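Local structure of F-actin-capping protein subunit alpha (Plasmodium berghei, 7A0H) at residues 136-141 / 152-157. The protein probably caps the fast-growing barbed ends of actin filaments, blocking subunit exchange there without severing them, and is seen here as a homodimer. Residues are numbered along the deposited sequence; the frame is centred on the assembly and turned at random.
Sequences SDHQTG and HGLNVK
The imidazole of His-138 meets Val-156 obliquely, and Leu-154 CD1 lies obliquely beside the base of the ring, at CB. The second flat group, the ring of His-152, has Thr-140 OG1 at its edge and in its plane. The contact joins the loop between helix 112-131 and strand 154-167 to the start of that strand. The strand is an outermost one of the five-stranded antiparallel sheet of the capping protein fold, and its neighbour within the chain is strand 170-183. CE1 of His-138 lies 3.7 Å from Val-156 CG1. The other methyl, Val-156 CG2, is 4.0 Å from NE2 of the same ring, so the end of the imidazole rests on both branches of the valine.

The touching pairs follow the chains in opposite order: His-138 packs on Leu-154 and Val-156, then Thr-140 meets His-152, just before the strand. The His-138 and Val-156 side chains cross at about a right angle. CB of His-138 points toward the strand, and with CG anti to the carbonyl carbon (chi1 -57°) the ring reaches Val-156. Leu-154 also touches Arg-181 and Tyr-183 of strand 170-183, so the same side chain touches both the loop and the neighbouring strand. No hydrogen bond joins the two segments. Thr-140 OG1 is 3.8 Å from His-152 NE2, too long for one, while His-138 meets Leu-154 and Val-156 by van der Waals packing. The polar partner of His-152 lies in the intervening loop, where ND1 hydrogen-bonds Asn-147 OD1. Gln-139 OE1 likewise takes a bond from Thr-145 N. Closer to the backbone, the CD1 methyl of Leu-154 sits 4.0 Å from CB of His-138.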
ATOM      1  N   SER A 136     -17.564  25.459   6.546  1.00 98.96           N
ATOM      2  CA  SER A 136     -18.617  24.954   7.428  1.00 99.73           C
ATOM      3  C   SER A 136     -19.120  23.557   7.045  1.00100.77           C
ATOM      4  O   SER A 136     -19.697  22.871   7.899  1.00103.67           O
ATOM      5  CB  SER A 136     -19.784  25.953   7.439  1.00107.73           C
ATOM      6  OG  SER A 136     -20.307  26.150   6.128  1.00132.71           O
ATOM      7  N   ASP A 137     -18.897  23.104   5.803  1.00 86.77           N
ATOM      8  CA  ASP A 137     -19.344  21.778   5.388  1.00 86.98           C
ATOM      9  C   ASP A 137     -18.345  20.645   5.647  1.00 95.37           C
ATOM     10  O   ASP A 137     -18.779  19.490   5.710  1.00104.92           O
ATOM     11  CB  ASP A 137     -19.701  21.783   3.897  1.00 82.62           C
ATOM     12  CG  ASP A 137     -20.725  22.831   3.562  1.00 94.31           C
ATOM     13  OD1 ASP A 137     -21.780  22.858   4.271  1.00100.92           O
ATOM     14  OD2 ASP A 137     -20.453  23.637   2.621  1.00 69.88           O
ATOM     15  N   HIS A 138     -17.031  20.914   5.779  1.00 97.53           N
ATOM     16  CA  HIS A 138     -16.098  19.879   6.240  1.00101.10           C
ATOM     17  C   HIS A 138     -16.224  19.655   7.745  1.00113.64           C
ATOM     18  O   HIS A 138     -15.502  18.820   8.305  1.00138.96           O
ATOM     19  CB  HIS A 138     -14.625  20.214   5.920  1.00102.45           C
ATOM     20  CG  HIS A 138     -14.349  20.455   4.464  1.00 68.57           C
ATOM     21  ND1 HIS A 138     -14.346  21.720   3.910  1.00 79.20           N
ATOM     22  CD2 HIS A 138     -14.035  19.604   3.455  1.00 75.25           C
ATOM     23  CE1 HIS A 138     -14.087  21.638   2.615  1.00 81.32           C
ATOM     24  NE2 HIS A 138     -13.886  20.367   2.312  1.00 75.97           N
ATOM     25  N   GLN A 139     -17.112  20.422   8.385  1.00119.33           N
ATOM     26  CA  GLN A 139     -17.363  20.320   9.809  1.00126.15           C
ATOM     27  C   GLN A 139     -17.919  18.952  10.154  1.00136.74           C
ATOM     28  O   GLN A 139     -18.749  18.397   9.421  1.00135.39           O
ATOM     29  CB  GLN A 139     -18.363  21.386  10.273  1.00123.11           C
ATOM     30  CG  GLN A 139     -17.758  22.740  10.642  1.00121.79           C
ATOM     31  CD  GLN A 139     -18.352  23.297  11.925  1.00113.94           C
ATOM     32  OE1 GLN A 139     -19.544  23.117  12.192  1.00112.83           O
ATOM     33  NE2 GLN A 139     -17.517  23.933  12.749  1.00111.57           N
ATOM     34  N   THR A 140     -17.471  18.439  11.298  1.00145.94           N
ATOM     35  CA  THR A 140     -17.980  17.206  11.890  1.00148.00           C
ATOM     36  C   THR A 140     -19.196  17.532  12.763  1.00153.05           C
ATOM     37  O   THR A 140     -19.195  17.393  13.984  1.00170.15           O
ATOM     38  CB  THR A 140     -16.868  16.523  12.677  1.00159.96           C
ATOM     39  OG1 THR A 140     -16.332  17.433  13.648  1.00153.12           O
ATOM     40  CG2 THR A 140     -15.740  16.090  11.740  1.00159.44           C
ATOM     41  N   GLY A 141     -20.256  17.982  12.095  1.00152.60           N
ATOM     42  CA  GLY A 141     -21.489  18.323  12.774  1.00154.48           C
ATOM     43  C   GLY A 141     -22.631  18.342  11.789  1.00158.18           C
ATOM     44  O   GLY A 141     -22.425  18.426  10.575  1.00148.65           O
ATOM     45  N   HIS A 152      -7.683  20.569  16.096  1.00140.45           N
ATOM     46  CA  HIS A 152      -8.944  20.165  15.482  1.00142.80           C
ATOM     47  C   HIS A 152      -9.152  20.912  14.171  1.00141.13           C
ATOM     48  O   HIS A 152      -8.895  22.113  14.065  1.00139.53           O
ATOM     49  CB  HIS A 152     -10.128  20.428  16.434  1.00144.36           C
ATOM     50  CG  HIS A 152     -11.463  19.988  15.894  1.00147.65           C
ATOM     51  ND1 HIS A 152     -12.487  20.870  15.616  1.00146.10           N
ATOM     52  CD2 HIS A 152     -11.942  18.757  15.595  1.00156.03           C
ATOM     53  CE1 HIS A 152     -13.531  20.204  15.158  1.00149.51           C
ATOM     54  NE2 HIS A 152     -13.227  18.920  15.137  1.00170.70           N
ATOM     55  N   GLY A 153      -9.595  20.182  13.156  1.00153.18           N
ATOM     56  CA  GLY A 153      -9.957  20.770  11.890  1.00136.54           C
ATOM     57  C   GLY A 153      -9.131  20.237  10.737  1.00164.44           C
ATOM     58  O   GLY A 153      -8.111  19.565  10.909  1.00145.49           O
ATOM     59  N   LEU A 154      -9.609  20.579   9.548  1.00169.36           N
ATOM     60  CA  LEU A 154      -9.051  20.174   8.276  1.00122.74           C
ATOM     61  C   LEU A 154      -8.526  21.405   7.547  1.00111.24           C
ATOM     62  O   LEU A 154      -9.046  22.520   7.689  1.00126.18           O
ATOM     63  CB  LEU A 154     -10.106  19.488   7.383  1.00115.12           C
ATOM     64  CG  LEU A 154     -10.296  17.970   7.263  1.00106.50           C
ATOM     65  CD1 LEU A 154     -11.521  17.704   6.316  1.00100.96           C
ATOM     66  CD2 LEU A 154      -9.040  17.289   6.759  1.00 87.46           C
ATOM     67  N   ASN A 155      -7.474  21.190   6.787  1.00107.79           N
ATOM     68  CA  ASN A 155      -6.983  22.145   5.812  1.00 94.94           C
ATOM     69  C   ASN A 155      -7.278  21.493   4.474  1.00 81.41           C
ATOM     70  O   ASN A 155      -6.967  20.317   4.281  1.00 77.78           O
ATOM     71  CB  ASN A 155      -5.499  22.415   6.040  1.00109.09           C
ATOM     72  CG  ASN A 155      -4.976  23.525   5.181  1.00112.34           C
ATOM     73  OD1 ASN A 155      -5.623  24.554   4.999  1.00119.22           O
ATOM     74  ND2 ASN A 155      -3.781  23.325   4.642  1.00117.32           N
ATOM     75  N   VAL A 156      -7.953  22.210   3.588  1.00 88.40           N
ATOM     76  CA  VAL A 156      -8.319  21.674   2.280  1.00 78.45           C
ATOM     77  C   VAL A 156      -7.794  22.620   1.194  1.00 83.80           C
ATOM     78  O   VAL A 156      -7.965  23.836   1.301  1.00 80.83           O
ATOM     79  CB  VAL A 156      -9.843  21.457   2.184  1.00 75.22           C
ATOM     80  CG1 VAL A 156     -10.574  22.727   2.523  1.00108.97           C
ATOM     81  CG2 VAL A 156     -10.219  20.937   0.800  1.00 86.04           C
ATOM     82  N   LYS A 157      -7.099  22.055   0.185  1.00 59.32           N
ATOM     83  CA  LYS A 157      -6.555  22.838  -0.930  1.00 61.89           C
ATOM     84  C   LYS A 157      -7.229  22.390  -2.216  1.00 58.72           C
ATOM     85  O   LYS A 157      -7.220  21.184  -2.523  1.00 58.49           O
ATOM     86  CB  LYS A 157      -5.026  22.685  -1.056  1.00 79.37           C
ATOM     87  CG  LYS A 157      -4.208  23.183   0.185  1.00 78.70           C
ATOM     88  CD  LYS A 157      -2.680  22.987   0.007  1.00 89.54           C
ATOM     89  CE  LYS A 157      -1.883  23.706   1.107  1.00101.77           C
ATOM     90  NZ  LYS A 157      -1.921  25.216   1.029  1.00111.19           N
TER